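Local coordinates for protein serine protease pet (Escherichia coli, PDB 4OM9) that acts as a secreted serine protease toxin of the autotransporter family, probably cleaving alpha-fodrin in host cells, at residues G626-G631 against F636-K641; N129-Y134 against K143-F148; G660-G665 against S676-T681; G57-I62 against A67-H72. One frame throughout, in Å; residues are numbered along the deposited sequence.

In the fold
Contacts 2 and 4 belong to the chymotrypsin-like protease region and lie on the same side of the chain's centre, their nearest atoms about 9 Å apart; contact 4 is a hairpin within one antiparallel sheet, while contact 2 packs a helix against a strand of another. Contact 3 lies on the other side of that centre, about 61 Å from each, centre to centre, inside the beta-helical stalk; contact 1 is a hairpin on an insertion in the stalk, nearest atoms about 15 Å from contact 4. Contacts 3 and 4 are buried, 1 and 2 only partly. Backbone pairing dominates contact 4, side-chain-to-backbone bonds reinforce the irregular hairpin of contact 1, and contacts 2 and 3 are joined by aliphatic packing, in contact 2 with one water.

Contact 1. Residues G626-G631 against F636-K641; sequences GKNITG and FRQDIK
A short antiparallel hairpin brings I629 opposite F636 as a non-hydrogen-bonded pair, CA to CA 4.8 Å, with both side chains on one face. Beyond this pair R637 N donates to N628 O at 2.9 Å, and the same carbonyl is approached by F636 CA at 3.3 Å in a CA-H...O contact. The companion bond of a regular N628-R637 pair, from N628 N to R637 O, is not made; the side-chain ND2 of N628 takes its place. It reaches R637 O at 2.8 Å with an N-H...O angle of 163°, the acceptor close to the amide plane. A second hydrogen bond from ND2, to D622 OD2, fixes the rotation of the amide. F636 runs alongside N628, ring and amide planes 24° apart, and its CE1 lies 3.4 Å from N628 CB. This hairpin sits on an insertion in the beta-helix: between 611-614 and the next parallel strand, 649-652, the chain leaves the coil to make two antiparallel pairs, this one and 618-622 with 640-644. I629 CD1 comes to the edge of the F636 ring, 4.1 Å from CD1, the two side chains crossing at about a right angle; Y419 meets the same ring from elsewhere in the chain. R637 bends back at its second and third torsions, which lets NH1 donate to K627 O at 2.7 Å, nearly in the guanidinium plane and in the carbonyl plane. Over one guanidinium face lies T630 CG2, which also rests 3.5 Å from R637 CD.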
# COMPACT_ATOMS: atom_id res chain seq x y z
N GLY A 626 -5.74 4.79 12.84
CA GLY A 626 -5.96 6.21 12.65
C GLY A 626 -6.31 6.92 13.94
O GLY A 626 -6.26 8.14 14.00
N LYS A 627 -6.67 6.18 14.98
CA LYS A 627 -6.89 6.79 16.30
C LYS A 627 -6.24 5.97 17.42
O LYS A 627 -6.86 5.67 18.45
CB LYS A 627 -8.40 6.98 16.55
CG LYS A 627 -9.25 5.75 16.35
CD LYS A 627 -10.67 6.14 15.93
CE LYS A 627 -11.65 6.06 17.08
NZ LYS A 627 -13.02 6.52 16.67
N ASN A 628 -4.98 5.59 17.21
CA ASN A 628 -4.26 4.72 18.14
C ASN A 628 -3.65 5.44 19.35
O ASN A 628 -3.35 4.81 20.36
CB ASN A 628 -3.14 3.98 17.40
CG ASN A 628 -3.67 3.05 16.31
OD1 ASN A 628 -3.56 3.34 15.13
ND2 ASN A 628 -4.22 1.90 16.72
N ILE A 629 -3.46 6.75 19.25
CA ILE A 629 -2.88 7.48 20.36
C ILE A 629 -3.95 8.02 21.31
O ILE A 629 -4.94 8.65 20.87
CB ILE A 629 -2.02 8.65 19.87
CG1 ILE A 629 -0.97 8.17 18.85
CG2 ILE A 629 -1.36 9.36 21.05
CD1 ILE A 629 -0.10 7.00 19.33
N THR A 630 -3.74 7.80 22.61
CA THR A 630 -4.72 8.18 23.63
C THR A 630 -4.13 9.03 24.75
O THR A 630 -2.98 9.47 24.67
CB THR A 630 -5.36 6.96 24.25
OG1 THR A 630 -4.34 6.07 24.70
CG2 THR A 630 -6.20 6.23 23.21
N GLY A 631 -4.94 9.29 25.77
CA GLY A 631 -4.52 10.10 26.90
C GLY A 631 -3.93 11.46 26.55
O GLY A 631 -4.52 12.24 25.81
N PHE A 636 -0.86 4.10 23.86
CA PHE A 636 -1.18 3.52 22.56
C PHE A 636 -2.15 2.38 22.73
O PHE A 636 -2.00 1.55 23.63
CB PHE A 636 0.10 3.06 21.90
CG PHE A 636 -0.10 2.29 20.63
CD1 PHE A 636 -0.19 2.95 19.41
CD2 PHE A 636 -0.16 0.91 20.65
CE1 PHE A 636 -0.33 2.23 18.24
CE2 PHE A 636 -0.32 0.19 19.48
CZ PHE A 636 -0.40 0.84 18.28
N ARG A 637 -3.15 2.35 21.85
CA ARG A 637 -4.18 1.32 21.85
C ARG A 637 -4.17 0.63 20.48
O ARG A 637 -3.88 1.25 19.45
CB ARG A 637 -5.55 1.94 22.16
CG ARG A 637 -6.37 2.32 20.91
CD ARG A 637 -6.92 3.75 20.85
NE ARG A 637 -8.23 3.89 21.48
CZ ARG A 637 -9.11 4.87 21.22
NH1 ARG A 637 -8.84 5.80 20.32
NH2 ARG A 637 -10.26 4.90 21.87
N GLN A 638 -4.46 -0.68 20.47
CA GLN A 638 -4.63 -1.40 19.21
C GLN A 638 -5.50 -2.62 19.44
O GLN A 638 -5.38 -3.30 20.45
CB GLN A 638 -3.28 -1.80 18.59
CG GLN A 638 -3.41 -2.48 17.20
CD GLN A 638 -2.08 -2.58 16.44
OE1 GLN A 638 -1.26 -3.48 16.67
NE2 GLN A 638 -1.87 -1.65 15.50
N ASP A 639 -6.41 -2.87 18.50
CA ASP A 639 -7.31 -4.01 18.57
C ASP A 639 -7.46 -4.60 17.18
O ASP A 639 -7.98 -3.96 16.27
CB ASP A 639 -8.69 -3.62 19.12
CG ASP A 639 -9.54 -4.83 19.48
OD1 ASP A 639 -9.11 -5.97 19.20
OD2 ASP A 639 -10.63 -4.65 20.04
N ILE A 640 -7.00 -5.83 17.03
CA ILE A 640 -6.84 -6.43 15.73
C ILE A 640 -7.91 -7.47 15.43
O ILE A 640 -8.20 -8.33 16.25
CB ILE A 640 -5.45 -7.07 15.60
CG1 ILE A 640 -4.38 -5.98 15.59
CG2 ILE A 640 -5.34 -7.89 14.33
CD1 ILE A 640 -3.01 -6.51 15.76
N LYS A 641 -8.50 -7.36 14.24
CA LYS A 641 -9.35 -8.44 13.73
C LYS A 641 -8.78 -8.98 12.43
O LYS A 641 -8.13 -8.27 11.67
CB LYS A 641 -10.79 -7.96 13.53
CG LYS A 641 -11.49 -7.65 14.84
CD LYS A 641 -11.50 -8.88 15.75
CE LYS A 641 -11.49 -8.49 17.23
NZ LYS A 641 -12.70 -7.72 17.62

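Contact 2. Residues N129-Y134 against K143-F148; sequences NIIDRY and KEIIGF
Y134, in the last turn of helix 127-134, comes closest to I145 of the strand region 143-151, with CA atoms 5.9 Å apart; the backbones exchange no direct bond. The helix keeps its regular hydrogen bonding up to Y134 N, which donates to I130 O. This is a helix packed against the antiparallel sheet of a chymotrypsin-like (PA clan) protease region, and I145 makes most of the contact with the helix. Its CG1 stands beside the backbone N (chi1 -60°) and the chain then runs extended (chi2 172°), carrying CD1 to the helix surface. There CD1 lies 4.2 Å from I130 CG2, where the two isoleucines cross obliquely, and 4.2 Å from I131 CA, against the helix backbone itself. The other branch stays at the helix end: I145 CG2 is 4.2 Å from Y134 CB and 3.8 Å from Y134 O. V214 of strand 211-216 touches both Y134 and I145, placing the pair against that neighbouring strand, and I145 is held in the sheet by backbone bonding to I178. Toward the edge, I131 CG2 meets K143 CB at 4.4 Å. Beyond it, K143 NZ and D132 OD1 are 5.6 Å apart, too far for a salt bridge, though their opposite charges probably attract weakly. At the helix end one water donates to Y134 O at 2.9 Å; it also lies close to I146 O, at a separation too short to be trusted in detail.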
# COMPACT_ATOMS: atom_id res chain seq x y z
N ASN A 129 -13.82 41.30 -7.46
CA ASN A 129 -12.50 40.77 -7.18
C ASN A 129 -12.57 39.47 -6.38
O ASN A 129 -11.85 38.51 -6.64
CB ASN A 129 -11.64 41.79 -6.43
CG ASN A 129 -10.84 42.70 -7.37
OD1 ASN A 129 -11.04 42.68 -8.59
ND2 ASN A 129 -9.95 43.49 -6.80
N ILE A 130 -13.46 39.46 -5.39
CA ILE A 130 -13.66 38.30 -4.56
C ILE A 130 -14.27 37.13 -5.37
O ILE A 130 -13.89 35.97 -5.20
CB ILE A 130 -14.56 38.66 -3.36
CG1 ILE A 130 -13.88 39.77 -2.54
CG2 ILE A 130 -14.83 37.46 -2.48
CD1 ILE A 130 -14.61 40.14 -1.27
N ILE A 131 -15.19 37.47 -6.26
CA ILE A 131 -15.82 36.48 -7.12
C ILE A 131 -14.79 35.83 -8.04
O ILE A 131 -14.73 34.61 -8.15
CB ILE A 131 -16.95 37.11 -7.96
CG1 ILE A 131 -18.13 37.49 -7.06
CG2 ILE A 131 -17.40 36.14 -9.08
CD1 ILE A 131 -19.06 38.51 -7.65
N ASP A 132 -13.95 36.65 -8.66
CA ASP A 132 -12.91 36.15 -9.56
C ASP A 132 -11.83 35.34 -8.81
O ASP A 132 -11.30 34.37 -9.36
CB ASP A 132 -12.30 37.31 -10.34
CG ASP A 132 -13.27 37.90 -11.38
OD1 ASP A 132 -14.07 37.13 -11.97
OD2 ASP A 132 -13.26 39.13 -11.61
N ARG A 133 -11.52 35.71 -7.57
CA ARG A 133 -10.49 35.00 -6.80
C ARG A 133 -10.99 33.68 -6.21
O ARG A 133 -10.25 32.71 -6.12
CB ARG A 133 -9.95 35.88 -5.66
CG ARG A 133 -8.93 35.15 -4.78
CD ARG A 133 -8.13 36.08 -3.87
NE ARG A 133 -7.40 37.10 -4.60
CZ ARG A 133 -6.25 36.87 -5.24
NH1 ARG A 133 -5.72 35.66 -5.23
NH2 ARG A 133 -5.64 37.85 -5.88
N TYR A 134 -12.26 33.63 -5.82
CA TYR A 134 -12.77 32.46 -5.13
C TYR A 134 -13.95 31.77 -5.82
O TYR A 134 -14.53 30.82 -5.28
CB TYR A 134 -13.18 32.83 -3.70
CG TYR A 134 -12.08 33.44 -2.88
CD1 TYR A 134 -11.10 32.65 -2.28
CD2 TYR A 134 -12.01 34.81 -2.71
CE1 TYR A 134 -10.11 33.22 -1.51
CE2 TYR A 134 -11.03 35.37 -1.97
CZ TYR A 134 -10.08 34.59 -1.38
OH TYR A 134 -9.11 35.21 -0.63
N LYS A 143 -19.63 31.27 -12.70
CA LYS A 143 -18.94 31.24 -11.41
C LYS A 143 -19.89 31.38 -10.22
O LYS A 143 -20.77 32.24 -10.21
CB LYS A 143 -17.88 32.36 -11.36
CG LYS A 143 -16.89 32.33 -12.52
CD LYS A 143 -16.25 30.95 -12.67
CE LYS A 143 -15.28 30.90 -13.85
NZ LYS A 143 -14.13 31.83 -13.69
N GLU A 144 -19.70 30.51 -9.24
CA GLU A 144 -20.33 30.62 -7.93
C GLU A 144 -19.24 30.41 -6.88
O GLU A 144 -18.30 29.64 -7.10
CB GLU A 144 -21.45 29.58 -7.76
CG GLU A 144 -22.59 29.67 -8.77
CD GLU A 144 -23.69 28.64 -8.49
OE1 GLU A 144 -24.47 28.31 -9.41
OE2 GLU A 144 -23.78 28.16 -7.33
N ILE A 145 -19.35 31.10 -5.74
CA ILE A 145 -18.40 30.86 -4.65
C ILE A 145 -18.93 29.70 -3.83
O ILE A 145 -19.97 29.81 -3.15
CB ILE A 145 -18.17 32.11 -3.75
CG1 ILE A 145 -17.63 33.28 -4.56
CG2 ILE A 145 -17.16 31.80 -2.67
CD1 ILE A 145 -17.57 34.60 -3.77
N ILE A 146 -18.23 28.57 -3.93
CA ILE A 146 -18.57 27.33 -3.26
C ILE A 146 -17.58 27.12 -2.14
O ILE A 146 -16.41 27.48 -2.26
CB ILE A 146 -18.53 26.11 -4.23
CG1 ILE A 146 -19.38 26.36 -5.49
CG2 ILE A 146 -18.96 24.83 -3.53
CD1 ILE A 146 -20.84 26.62 -5.21
N GLY A 147 -18.03 26.54 -1.04
CA GLY A 147 -17.12 26.27 0.04
C GLY A 147 -17.60 25.20 0.98
O GLY A 147 -18.68 24.65 0.80
N PHE A 148 -16.78 24.92 1.99
CA PHE A 148 -17.02 23.86 2.94
C PHE A 148 -16.99 24.41 4.34
O PHE A 148 -16.21 25.32 4.65
CB PHE A 148 -15.96 22.75 2.82
CG PHE A 148 -16.08 21.90 1.59
CD1 PHE A 148 -16.96 20.83 1.54
CD2 PHE A 148 -15.26 22.14 0.48
CE1 PHE A 148 -17.05 20.01 0.38
CE2 PHE A 148 -15.33 21.34 -0.67
CZ PHE A 148 -16.24 20.28 -0.72
O HOH W 1 -14.52 28.95 -3.07

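Contact 3. Residues G660-G665 against S676-T681; sequences GSISIG and SSLDRT
Extension of the I662 side chain (chi1 -58°, chi2 176°) sends CG1 and CD1 across to T681 and L678. On the other segment, the chi1 of T681, -66°, places CG2 opposite the backbone N and turns it to the isoleucine, while OG1 is left to bond D659 O just ahead of the first segment. The methyl T681 CG2 therefore sits against the whole outer arm of I662, 3.8 Å from CG1 and 3.8 Å from CD1. L678 meets the same arm from another direction: its CD1 is 4.0 Å from I662 CD1, and the two side chains cross at about a right angle. These methyls lie inside the right-handed parallel beta-helix of the passenger domain, at a corner between two of its faces. I662 belongs to a strand that pairs in parallel with 611-614 and 682-685, whereas L678 lies on one that pairs with 655-658 and 697-699; I655 of that second face touches both side chains. The chain turns with positive phi at G660 in one coil and at R680 in the next, and the carbonyls G660 O and R680 O approach to 4.3 Å. Outside the corner, R680 is bound by acids of both coils: NH1 forms a salt bridge with D679 OD2 at 2.8 Å, and NE pairs with D659.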
# COMPACT_ATOMS: atom_id res chain seq x y z
N GLY A 660 10.09 -26.48 4.34
CA GLY A 660 8.91 -25.64 4.51
C GLY A 660 7.92 -25.89 3.38
O GLY A 660 7.81 -27.02 2.87
N SER A 661 7.26 -24.83 2.91
CA SER A 661 6.42 -24.90 1.71
C SER A 661 6.09 -23.53 1.11
O SER A 661 6.23 -22.50 1.77
CB SER A 661 5.13 -25.66 2.04
OG SER A 661 4.40 -24.96 3.03
N ILE A 662 5.65 -23.52 -0.15
CA ILE A 662 5.26 -22.29 -0.82
C ILE A 662 3.86 -22.43 -1.40
O ILE A 662 3.51 -23.47 -1.98
CB ILE A 662 6.24 -21.90 -1.96
CG1 ILE A 662 7.66 -21.74 -1.43
CG2 ILE A 662 5.79 -20.61 -2.63
CD1 ILE A 662 8.69 -21.44 -2.52
N SER A 663 3.05 -21.38 -1.25
CA SER A 663 1.67 -21.42 -1.68
C SER A 663 1.32 -20.12 -2.39
O SER A 663 1.62 -19.03 -1.88
CB SER A 663 0.75 -21.64 -0.50
OG SER A 663 -0.59 -21.74 -0.90
N ILE A 664 0.71 -20.23 -3.55
CA ILE A 664 0.32 -19.05 -4.31
C ILE A 664 -1.18 -19.12 -4.54
O ILE A 664 -1.70 -20.05 -5.17
CB ILE A 664 1.10 -18.96 -5.63
CG1 ILE A 664 2.60 -18.97 -5.30
CG2 ILE A 664 0.71 -17.71 -6.40
CD1 ILE A 664 3.52 -18.78 -6.48
N GLY A 665 -1.89 -18.14 -3.98
CA GLY A 665 -3.33 -18.19 -3.94
C GLY A 665 -4.06 -17.30 -4.94
O GLY A 665 -3.45 -16.59 -5.74
N SER A 676 15.33 -19.13 -9.13
CA SER A 676 14.72 -19.79 -7.98
C SER A 676 15.23 -21.21 -7.78
O SER A 676 15.36 -22.00 -8.72
CB SER A 676 13.19 -19.81 -8.13
OG SER A 676 12.65 -18.54 -7.84
N SER A 677 15.51 -21.53 -6.52
CA SER A 677 16.02 -22.84 -6.15
C SER A 677 15.27 -23.40 -4.94
O SER A 677 15.38 -22.89 -3.83
CB SER A 677 17.52 -22.74 -5.88
OG SER A 677 17.87 -23.46 -4.71
N LEU A 678 14.48 -24.44 -5.17
CA LEU A 678 13.70 -25.07 -4.12
C LEU A 678 14.24 -26.48 -3.82
O LEU A 678 14.25 -27.37 -4.69
CB LEU A 678 12.23 -25.14 -4.51
CG LEU A 678 11.30 -23.93 -4.42
CD1 LEU A 678 12.03 -22.57 -4.38
CD2 LEU A 678 10.27 -23.94 -5.55
N ASP A 679 14.70 -26.69 -2.59
CA ASP A 679 15.21 -27.99 -2.20
C ASP A 679 14.33 -28.59 -1.13
O ASP A 679 14.33 -28.13 -0.00
CB ASP A 679 16.65 -27.89 -1.71
CG ASP A 679 17.24 -29.25 -1.37
OD1 ASP A 679 16.65 -30.27 -1.79
OD2 ASP A 679 18.29 -29.31 -0.69
N ARG A 680 13.58 -29.64 -1.49
CA ARG A 680 12.59 -30.24 -0.59
C ARG A 680 11.53 -29.20 -0.24
O ARG A 680 10.93 -29.22 0.83
CB ARG A 680 13.27 -30.81 0.66
CG ARG A 680 14.52 -31.62 0.35
CD ARG A 680 15.10 -32.32 1.57
NE ARG A 680 15.54 -31.40 2.62
CZ ARG A 680 16.65 -30.68 2.58
NH1 ARG A 680 17.47 -30.74 1.54
NH2 ARG A 680 16.96 -29.89 3.59
N THR A 681 11.30 -28.29 -1.18
CA THR A 681 10.36 -27.21 -0.96
C THR A 681 9.15 -27.26 -1.91
O THR A 681 9.22 -26.77 -3.03
CB THR A 681 11.07 -25.83 -1.07
OG1 THR A 681 12.01 -25.68 0.01
CG2 THR A 681 10.04 -24.66 -1.03

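Contact 4. Residues G57-I62 against A67-H72; sequences GAATSI and AVTVAH
T60 and V68 form an antiparallel hydrogen-bonded pair: T60 N donates to V68 O at 3.1 Å and V68 N to T60 O at 3.0 Å. Next to it S61 and A67 make a non-hydrogen-bonded pair with CA atoms 4.2 Å apart. Where the ladder ends, T69 supplies a side-chain bond instead; with its OG1 turned opposite the backbone N (chi1 -173°), the hydroxyl donates to A58 O at 2.8 Å. A59 CB packs 3.9 Å from T69 CB beside this bond, and farther along the hairpin I62 CD1 rests 3.8 Å from V68 CG2, the two side chains crossing. L224 touches T60 and I62, and T227 touches V68, so strand 221-232 lies against the face that carries T60 and V68. Past T69 the chain leads to H72, whose N bonds D101 OD1 and whose side chain touches S208, an arrangement consistent with the His-Asp-Ser triad of PA-clan proteases. The N-to-C directions of the short segments 60-62 and 67-70 are 140° apart, antiparallel but well splayed, and the hairpin forms one border of a five-stranded antiparallel sheet, 60-63 outermost and 66-70 paired on its other side with strand 102-107.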
# COMPACT_ATOMS: atom_id res chain seq x y z
N GLY A 57 -15.19 21.32 16.82
CA GLY A 57 -15.59 22.13 15.69
C GLY A 57 -15.86 23.61 15.94
O GLY A 57 -15.97 24.36 14.98
N ALA A 58 -15.93 24.04 17.20
CA ALA A 58 -16.41 25.38 17.45
C ALA A 58 -15.34 26.46 17.22
O ALA A 58 -15.65 27.66 17.23
CB ALA A 58 -16.97 25.48 18.85
N ALA A 59 -14.10 26.06 16.99
CA ALA A 59 -13.08 27.05 16.67
C ALA A 59 -12.11 26.49 15.66
O ALA A 59 -12.12 25.30 15.41
CB ALA A 59 -12.32 27.53 17.96
N THR A 60 -11.27 27.35 15.11
CA THR A 60 -10.29 27.00 14.10
C THR A 60 -8.90 27.55 14.40
O THR A 60 -8.74 28.77 14.53
CB THR A 60 -10.72 27.52 12.72
OG1 THR A 60 -12.01 27.00 12.41
CG2 THR A 60 -9.72 27.10 11.66
N SER A 61 -7.90 26.68 14.43
CA SER A 61 -6.52 27.10 14.65
C SER A 61 -6.02 27.95 13.50
O SER A 61 -6.30 27.68 12.34
CB SER A 61 -5.57 25.91 14.84
OG SER A 61 -4.23 26.33 14.68
N ILE A 62 -5.24 28.97 13.83
CA ILE A 62 -4.75 29.93 12.86
C ILE A 62 -3.21 29.87 12.91
O ILE A 62 -2.48 30.66 12.29
CB ILE A 62 -5.44 31.31 13.14
CG1 ILE A 62 -6.53 31.52 12.11
CG2 ILE A 62 -4.53 32.54 13.24
CD1 ILE A 62 -7.61 30.54 12.30
N ALA A 67 -6.15 31.14 17.50
CA ALA A 67 -7.35 30.52 16.98
C ALA A 67 -8.42 31.59 16.79
O ALA A 67 -8.37 32.68 17.39
CB ALA A 67 -7.84 29.45 17.90
N VAL A 68 -9.40 31.26 15.97
CA VAL A 68 -10.46 32.19 15.59
C VAL A 68 -11.80 31.51 15.78
O VAL A 68 -11.96 30.31 15.50
CB VAL A 68 -10.29 32.66 14.14
CG1 VAL A 68 -11.50 33.40 13.68
CG2 VAL A 68 -9.11 33.58 14.03
N THR A 69 -12.76 32.26 16.29
CA THR A 69 -14.09 31.75 16.51
C THR A 69 -15.12 32.90 16.46
O THR A 69 -14.93 33.90 15.77
CB THR A 69 -14.15 30.97 17.85
OG1 THR A 69 -15.42 30.33 17.99
CG2 THR A 69 -13.86 31.90 19.09
N VAL A 70 -16.22 32.76 17.17
CA VAL A 70 -17.18 33.83 17.20
C VAL A 70 -17.26 34.31 18.64
O VAL A 70 -16.87 33.57 19.56
CB VAL A 70 -18.52 33.34 16.61
CG1 VAL A 70 -19.66 33.44 17.61
CG2 VAL A 70 -18.79 34.07 15.32
N ALA A 71 -17.69 35.56 18.84
CA ALA A 71 -17.62 36.24 20.15
C ALA A 71 -18.65 35.72 21.14
O ALA A 71 -18.32 35.50 22.31
CB ALA A 71 -17.78 37.78 19.98
N HIS A 72 -19.90 35.53 20.70
CA HIS A 72 -20.95 35.12 21.63
C HIS A 72 -20.88 33.62 21.92
O HIS A 72 -21.80 33.04 22.50
CB HIS A 72 -22.34 35.52 21.09
CG HIS A 72 -22.89 34.62 20.03
ND1 HIS A 72 -22.44 34.64 18.72
CD2 HIS A 72 -23.89 33.70 20.07
CE1 HIS A 72 -23.13 33.76 18.01
NE2 HIS A 72 -24.01 33.18 18.80